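Local coordinates for protein genome packaging NTPase B204 (Sulfolobus turreted icosahedral virus 2, PDB 4KFU) that probably hydrolyses ATP as a P-loop NTPase of the FtsK-HerA superfamily, powering the packaging of DNA into the virus particle, at residues V69-R74 and D78-K83; S35-D40 and E82-A87. All coordinates share one frame; numbering follows the deposited sequence. Where two conformers were deposited one is given.

Contact 1. Residues V69-R74 and D78-K83. With ZN (zinc ion), chain L.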
loop_
_atom_site.group_PDB
_atom_site.type_symbol
_atom_site.label_atom_id
_atom_site.label_comp_id
_atom_site.label_asym_id
_atom_site.label_seq_id
_atom_site.Cartn_x
_atom_site.Cartn_y
_atom_site.Cartn_z
ATOM N N VAL A 69 7.740 -9.496 8.823
ATOM C CA VAL A 69 6.796 -9.440 9.931
ATOM C C VAL A 69 5.375 -9.068 9.508
ATOM O O VAL A 69 5.154 -8.221 8.629
ATOM C CB VAL A 69 7.336 -8.518 11.069
ATOM C CG1 VAL A 69 7.702 -7.164 10.524
ATOM C CG2 VAL A 69 6.332 -8.386 12.212
ATOM N N VAL A 70 4.417 -9.731 10.144
ATOM C CA VAL A 70 3.006 -9.532 9.868
ATOM C C VAL A 70 2.310 -9.162 11.167
ATOM O O VAL A 70 2.415 -9.883 12.171
ATOM C CB VAL A 70 2.380 -10.819 9.298
ATOM C CG1 VAL A 70 0.884 -10.628 9.047
ATOM C CG2 VAL A 70 3.097 -11.241 8.025
ATOM N N VAL A 71 1.612 -8.031 11.142
ATOM C CA VAL A 71 0.939 -7.498 12.309
ATOM C C VAL A 71 -0.563 -7.497 12.052
ATOM O O VAL A 71 -1.042 -6.752 11.196
ATOM C CB VAL A 71 1.355 -6.028 12.552
ATOM C CG1 VAL A 71 0.928 -5.577 13.942
ATOM C CG2 VAL A 71 2.856 -5.846 12.347
ATOM N N TYR A 72 -1.320 -8.307 12.785
ATOM C CA TYR A 72 -2.770 -8.193 12.686
ATOM C C TYR A 72 -3.250 -6.981 13.481
ATOM O O TYR A 72 -2.988 -6.875 14.680
ATOM C CB TYR A 72 -3.492 -9.447 13.175
ATOM C CG TYR A 72 -4.981 -9.212 13.247
ATOM C CD1 TYR A 72 -5.732 -9.094 12.088
ATOM C CD2 TYR A 72 -5.630 -9.065 14.472
ATOM C CE1 TYR A 72 -7.095 -8.852 12.135
ATOM C CE2 TYR A 72 -7.000 -8.825 14.533
ATOM C CZ TYR A 72 -7.726 -8.719 13.359
ATOM O OH TYR A 72 -9.083 -8.481 13.400
ATOM N N ASP A 73 -3.960 -6.075 12.813
ATOM C CA ASP A 73 -4.425 -4.830 13.436
ATOM C C ASP A 73 -5.902 -4.905 13.817
ATOM O O ASP A 73 -6.785 -4.768 12.966
ATOM C CB ASP A 73 -4.175 -3.642 12.500
ATOM C CG ASP A 73 -4.716 -2.329 13.044
ATOM O OD1 ASP A 73 -5.019 -2.225 14.254
ATOM O OD2 ASP A 73 -4.833 -1.378 12.250
ATOM N N ARG A 74 -6.151 -5.098 15.109
ATOM C CA ARG A 74 -7.491 -5.293 15.635
ATOM C C ARG A 74 -8.225 -3.971 15.842
ATOM O O ARG A 74 -9.389 -3.838 15.465
ATOM C CB ARG A 74 -7.416 -6.068 16.962
ATOM C CG ARG A 74 -8.725 -6.135 17.736
ATOM N N ASP A 78 -6.207 5.414 14.774
ATOM C CA ASP A 78 -5.083 6.336 14.648
ATOM C C ASP A 78 -3.947 6.014 15.626
ATOM O O ASP A 78 -2.768 6.171 15.290
ATOM C CB ASP A 78 -5.539 7.786 14.864
ATOM C CG ASP A 78 -6.398 8.319 13.721
ATOM O OD1 ASP A 78 -6.316 7.777 12.595
ATOM O OD2 ASP A 78 -7.156 9.287 13.949
ATOM N N ASP A 79 -4.308 5.594 16.839
ATOM C CA ASP A 79 -3.316 5.296 17.872
ATOM C C ASP A 79 -2.439 4.130 17.458
ATOM O O ASP A 79 -1.225 4.130 17.701
ATOM C CB ASP A 79 -3.992 4.995 19.202
ATOM N N PHE A 80 -3.056 3.133 16.828
ATOM C CA PHE A 80 -2.318 1.956 16.410
ATOM C C PHE A 80 -1.329 2.305 15.313
ATOM O O PHE A 80 -0.176 1.894 15.384
ATOM C CB PHE A 80 -3.242 0.836 15.931
ATOM C CG PHE A 80 -2.507 -0.429 15.574
ATOM C CD1 PHE A 80 -2.233 -1.379 16.548
ATOM C CD2 PHE A 80 -2.063 -0.656 14.274
ATOM C CE1 PHE A 80 -1.545 -2.540 16.236
ATOM C CE2 PHE A 80 -1.371 -1.814 13.955
ATOM C CZ PHE A 80 -1.115 -2.757 14.936
ATOM N N PHE A 81 -1.773 3.039 14.290
ATOM C CA PHE A 81 -0.848 3.374 13.203
ATOM C C PHE A 81 0.353 4.166 13.731
ATOM O O PHE A 81 1.492 3.954 13.299
ATOM C CB PHE A 81 -1.508 4.126 12.043
ATOM C CG PHE A 81 -0.538 4.446 10.945
ATOM C CD1 PHE A 81 -0.120 3.455 10.064
ATOM C CD2 PHE A 81 0.024 5.707 10.838
ATOM C CE1 PHE A 81 0.820 3.731 9.068
ATOM C CE2 PHE A 81 0.963 5.984 9.856
ATOM C CZ PHE A 81 1.358 5.001 8.971
ATOM N N GLU A 82 0.103 5.067 14.678
ATOM C CA GLU A 82 1.197 5.874 15.211
ATOM C C GLU A 82 2.250 4.980 15.870
ATOM O O GLU A 82 3.452 5.151 15.639
ATOM C CB GLU A 82 0.680 6.959 16.161
ATOM C CG GLU A 82 -0.081 8.064 15.436
ATOM C CD GLU A 82 0.297 9.457 15.914
ATOM O OE1 GLU A 82 -0.435 10.004 16.771
ATOM O OE2 GLU A 82 1.319 10.011 15.430
ATOM N N LYS A 83 1.787 4.006 16.650
ATOM C CA LYS A 83 2.674 3.064 17.331
ATOM C C LYS A 83 3.418 2.214 16.311
ATOM O O LYS A 83 4.620 1.994 16.420
ATOM C CB LYS A 83 1.840 2.150 18.242
ATOM C CG LYS A 83 2.619 1.434 19.317
ATOM C CD LYS A 83 1.883 0.171 19.786
ATOM C CE LYS A 83 0.384 0.398 19.938
ATOM N NZ LYS A 83 -0.306 -0.847 20.410
HETATM ZN ZN ZN L . -3.770 -1.075 10.534
#
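Val71, near the end of strand 68-72, meets Phe80 of helix 78-95 at the rim of its ring: CG1 lies in the ring plane, 3.6 Å from CZ. With CB directed at the helix, a chi1 of -166° makes CG1 the methyl that reaches the ring edge. Valine, beta-branched and compact, suits a buried strand and offers a methyl to that edge. Two residues on, at Asp73, where the strand has given way to loop, the side chain again points to the helix and lays its carboxylate over one face of Phe80. The two planes are only 10° apart, a true stack, and OD1 sits 3.3 Å from CD2, displaced from the ring centre toward the rim. The other oxygen, OD2, binds zinc at 2.0 Å. An anion over a ring face is not attractive in itself; the overlap is one of shape, and the zinc, by drawing off part of the carboxylate's charge, probably makes it tolerable. Metal bond and ring together probably limit the rotation of the group. Phe80, with CG anti to its backbone N (chi1 -176°), reaches out from the first turn of the helix, where Asn77 OD1 accepts a hydrogen bond from its backbone N. Asp39, His41 and His108 complete the metal site. The arrangement is that of a carboxylate-histidine zinc site at the C-terminal ends of neighbouring parallel strands in a mixed sheet, formed where a strand passes through a short loop into the next helix of an alpha/beta P-loop fold.

Contact 2. Residues S35-D40 and E82-A87. With ZN (zinc ion), chain L.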
loop_
_atom_site.group_PDB
_atom_site.type_symbol
_atom_site.label_atom_id
_atom_site.label_comp_id
_atom_site.label_asym_id
_atom_site.label_seq_id
_atom_site.Cartn_x
_atom_site.Cartn_y
_atom_site.Cartn_z
ATOM N N SER A 35 13.440 -6.030 3.553
ATOM C CA SER A 35 12.519 -6.429 4.609
ATOM C C SER A 35 11.146 -5.780 4.438
ATOM O O SER A 35 11.005 -4.753 3.773
ATOM C CB SER A 35 13.087 -6.054 5.980
ATOM O OG SER A 35 13.136 -4.648 6.138
ATOM N N TYR A 36 10.127 -6.390 5.035
ATOM C CA TYR A 36 8.810 -5.774 5.033
ATOM C C TYR A 36 8.020 -6.023 6.311
ATOM O O TYR A 36 8.231 -7.019 7.026
ATOM C CB TYR A 36 7.997 -6.167 3.787
ATOM C CG TYR A 36 7.783 -7.658 3.603
ATOM C CD1 TYR A 36 6.895 -8.362 4.414
ATOM C CD2 TYR A 36 8.439 -8.354 2.597
ATOM C CE1 TYR A 36 6.689 -9.719 4.243
ATOM C CE2 TYR A 36 8.238 -9.710 2.420
ATOM C CZ TYR A 36 7.363 -10.383 3.248
ATOM O OH TYR A 36 7.146 -11.733 3.074
ATOM N N ILE A 37 7.119 -5.086 6.588
ATOM C CA ILE A 37 6.176 -5.166 7.689
ATOM C C ILE A 37 4.777 -5.073 7.087
ATOM O O ILE A 37 4.474 -4.109 6.355
ATOM C CB ILE A 37 6.368 -3.983 8.667
ATOM C CG1 ILE A 37 7.821 -3.906 9.143
ATOM C CG2 ILE A 37 5.407 -4.087 9.843
ATOM C CD1 ILE A 37 8.155 -2.625 9.884
ATOM N N ILE A 38 3.922 -6.057 7.369
ATOM C CA ILE A 38 2.553 -6.006 6.853
ATOM C C ILE A 38 1.517 -5.682 7.930
ATOM O O ILE A 38 1.353 -6.439 8.904
ATOM C CB ILE A 38 2.146 -7.337 6.177
ATOM C CG1 ILE A 38 3.179 -7.745 5.119
ATOM C CG2 ILE A 38 0.756 -7.219 5.574
ATOM C CD1 ILE A 38 2.907 -9.119 4.492
ATOM N N ASP A 39 0.814 -4.566 7.738
ATOM C CA ASP A 39 -0.307 -4.161 8.588
ATOM C C ASP A 39 -1.564 -4.806 8.011
ATOM O O ASP A 39 -2.102 -4.348 6.995
ATOM C CB ASP A 39 -0.400 -2.626 8.603
ATOM C CG ASP A 39 -1.606 -2.089 9.376
ATOM O OD1 ASP A 39 -2.192 -2.808 10.206
ATOM O OD2 ASP A 39 -1.987 -0.914 9.151
ATOM N N ASP A 40 -2.015 -5.882 8.660
ATOM C CA ASP A 40 -3.074 -6.773 8.145
ATOM C C ASP A 40 -4.382 -6.577 8.922
ATOM O O ASP A 40 -4.400 -6.647 10.159
ATOM C CB ASP A 40 -2.593 -8.227 8.287
ATOM C CG ASP A 40 -3.434 -9.237 7.489
ATOM O OD1 ASP A 40 -4.590 -8.942 7.107
ATOM O OD2 ASP A 40 -2.928 -10.356 7.262
ATOM N N GLU A 82 0.103 5.067 14.678
ATOM C CA GLU A 82 1.197 5.874 15.211
ATOM C C GLU A 82 2.250 4.980 15.870
ATOM O O GLU A 82 3.452 5.151 15.639
ATOM C CB GLU A 82 0.680 6.959 16.161
ATOM C CG GLU A 82 -0.081 8.064 15.436
ATOM C CD GLU A 82 0.297 9.457 15.914
ATOM O OE1 GLU A 82 -0.435 10.004 16.771
ATOM O OE2 GLU A 82 1.319 10.011 15.430
ATOM N N LYS A 83 1.787 4.006 16.650
ATOM C CA LYS A 83 2.674 3.064 17.331
ATOM C C LYS A 83 3.418 2.214 16.311
ATOM O O LYS A 83 4.620 1.994 16.420
ATOM C CB LYS A 83 1.840 2.150 18.242
ATOM C CG LYS A 83 2.619 1.434 19.317
ATOM C CD LYS A 83 1.883 0.171 19.786
ATOM C CE LYS A 83 0.384 0.398 19.938
ATOM N NZ LYS A 83 -0.306 -0.847 20.410
ATOM N N LEU A 84 2.694 1.739 15.303
ATOM C CA LEU A 84 3.293 0.916 14.245
ATOM C C LEU A 84 4.362 1.665 13.467
ATOM O O LEU A 84 5.365 1.080 13.051
ATOM C CB LEU A 84 2.200 0.429 13.280
ATOM C CG LEU A 84 2.659 -0.272 12.000
ATOM C CD1 LEU A 84 3.430 -1.539 12.319
ATOM C CD2 LEU A 84 1.480 -0.604 11.092
ATOM N N TRP A 85 4.125 2.956 13.241
ATOM C CA TRP A 85 5.071 3.778 12.489
ATOM C C TRP A 85 6.390 3.954 13.252
ATOM O O TRP A 85 7.480 3.842 12.671
ATOM C CB TRP A 85 4.435 5.126 12.141
ATOM C CG TRP A 85 5.327 6.044 11.344
ATOM C CD1 TRP A 85 5.921 7.199 11.784
ATOM C CD2 TRP A 85 5.717 5.891 9.971
ATOM N NE1 TRP A 85 6.665 7.761 10.769
ATOM C CE2 TRP A 85 6.556 6.987 9.655
ATOM C CE3 TRP A 85 5.438 4.941 8.984
ATOM C CZ2 TRP A 85 7.120 7.146 8.385
ATOM C CZ3 TRP A 85 5.997 5.112 7.727
ATOM C CH2 TRP A 85 6.834 6.204 7.444
ATOM N N GLN A 86 6.291 4.228 14.548
ATOM C CA GLN A 86 7.478 4.379 15.378
ATOM C C GLN A 86 8.273 3.085 15.404
ATOM O O GLN A 86 9.510 3.098 15.306
ATOM C CB GLN A 86 7.091 4.771 16.815
ATOM C CG GLN A 86 6.517 6.177 16.959
ATOM C CD GLN A 86 7.467 7.260 16.469
ATOM O OE1 GLN A 86 8.673 7.240 16.762
ATOM N NE2 GLN A 86 6.927 8.224 15.731
ATOM N N ALA A 87 7.566 1.967 15.543
ATOM C CA ALA A 87 8.212 0.648 15.550
ATOM C C ALA A 87 8.816 0.338 14.181
ATOM O O ALA A 87 9.866 -0.301 14.081
ATOM C CB ALA A 87 7.220 -0.446 15.969
HETATM ZN ZN ZN L . -3.770 -1.075 10.534
#
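Strand 35-40 and the second and third turns of helix 78-95 come closest at Asp39 and Leu84, whose CA atoms are 8.4 Å apart, a spacing bridged by side chains. Within 82-87, Leu84 bridges most of this gap. A chi1 of 171° swings CG away from the backbone N and carries the fork of the side chain toward the sheet, where the two methyls divide the strand between them. CD1 meets CG2 of Ile37 at 4.1 Å, the two side chains passing alongside each other and running opposite ways. CD2 packs on CB of Asp39 at 3.7 Å and reaches its carboxylate carbon CG at 3.8 Å. Leucine suits this position because its two branches cover both a hydrophobic neighbour and the methylene of an acidic one. Beyond that methylene, the Asp39 carboxylate holds zinc with both oxygens, OD1 at 2.4 Å and OD2 at 2.3 Å, a bidentate grip. Ile37, a beta-branched residue at home in a buried strand, also touches Ser88 and His91 farther along the helix. In the sheet, strand 35-40 runs between strands 68-72 and 98-102, while Ile63 of helix 60-65 packs against Leu84 and Leu100 of strand 98-102 against Ile37.

Overall arrangement
Contacts 1 and 2 lie side by side, their centres 6 Å apart, where helix 78-95 crosses two neighbouring parallel strands. Their ranges overlap at Glu82 and Lys83, but the touching is done by Phe80 and Leu84, one turn apart on the helix. Backbone pairing joins the strands, with probable hydrogen bonds from Val71 N to Ile38 O and from Asp73 N to Asp40 O, each 2.8 Å. This sets the two zinc-binding aspartates side by side, with Asp73 CB 3.1 Å from Asp39 OD1, and the shared cation probably offsets the repulsion between their charges. The zinc site is separate from the nucleotide site: the Asp39 side chain is about 14 Å from bound AMPPCP and about 13 Å from a magnesium ion.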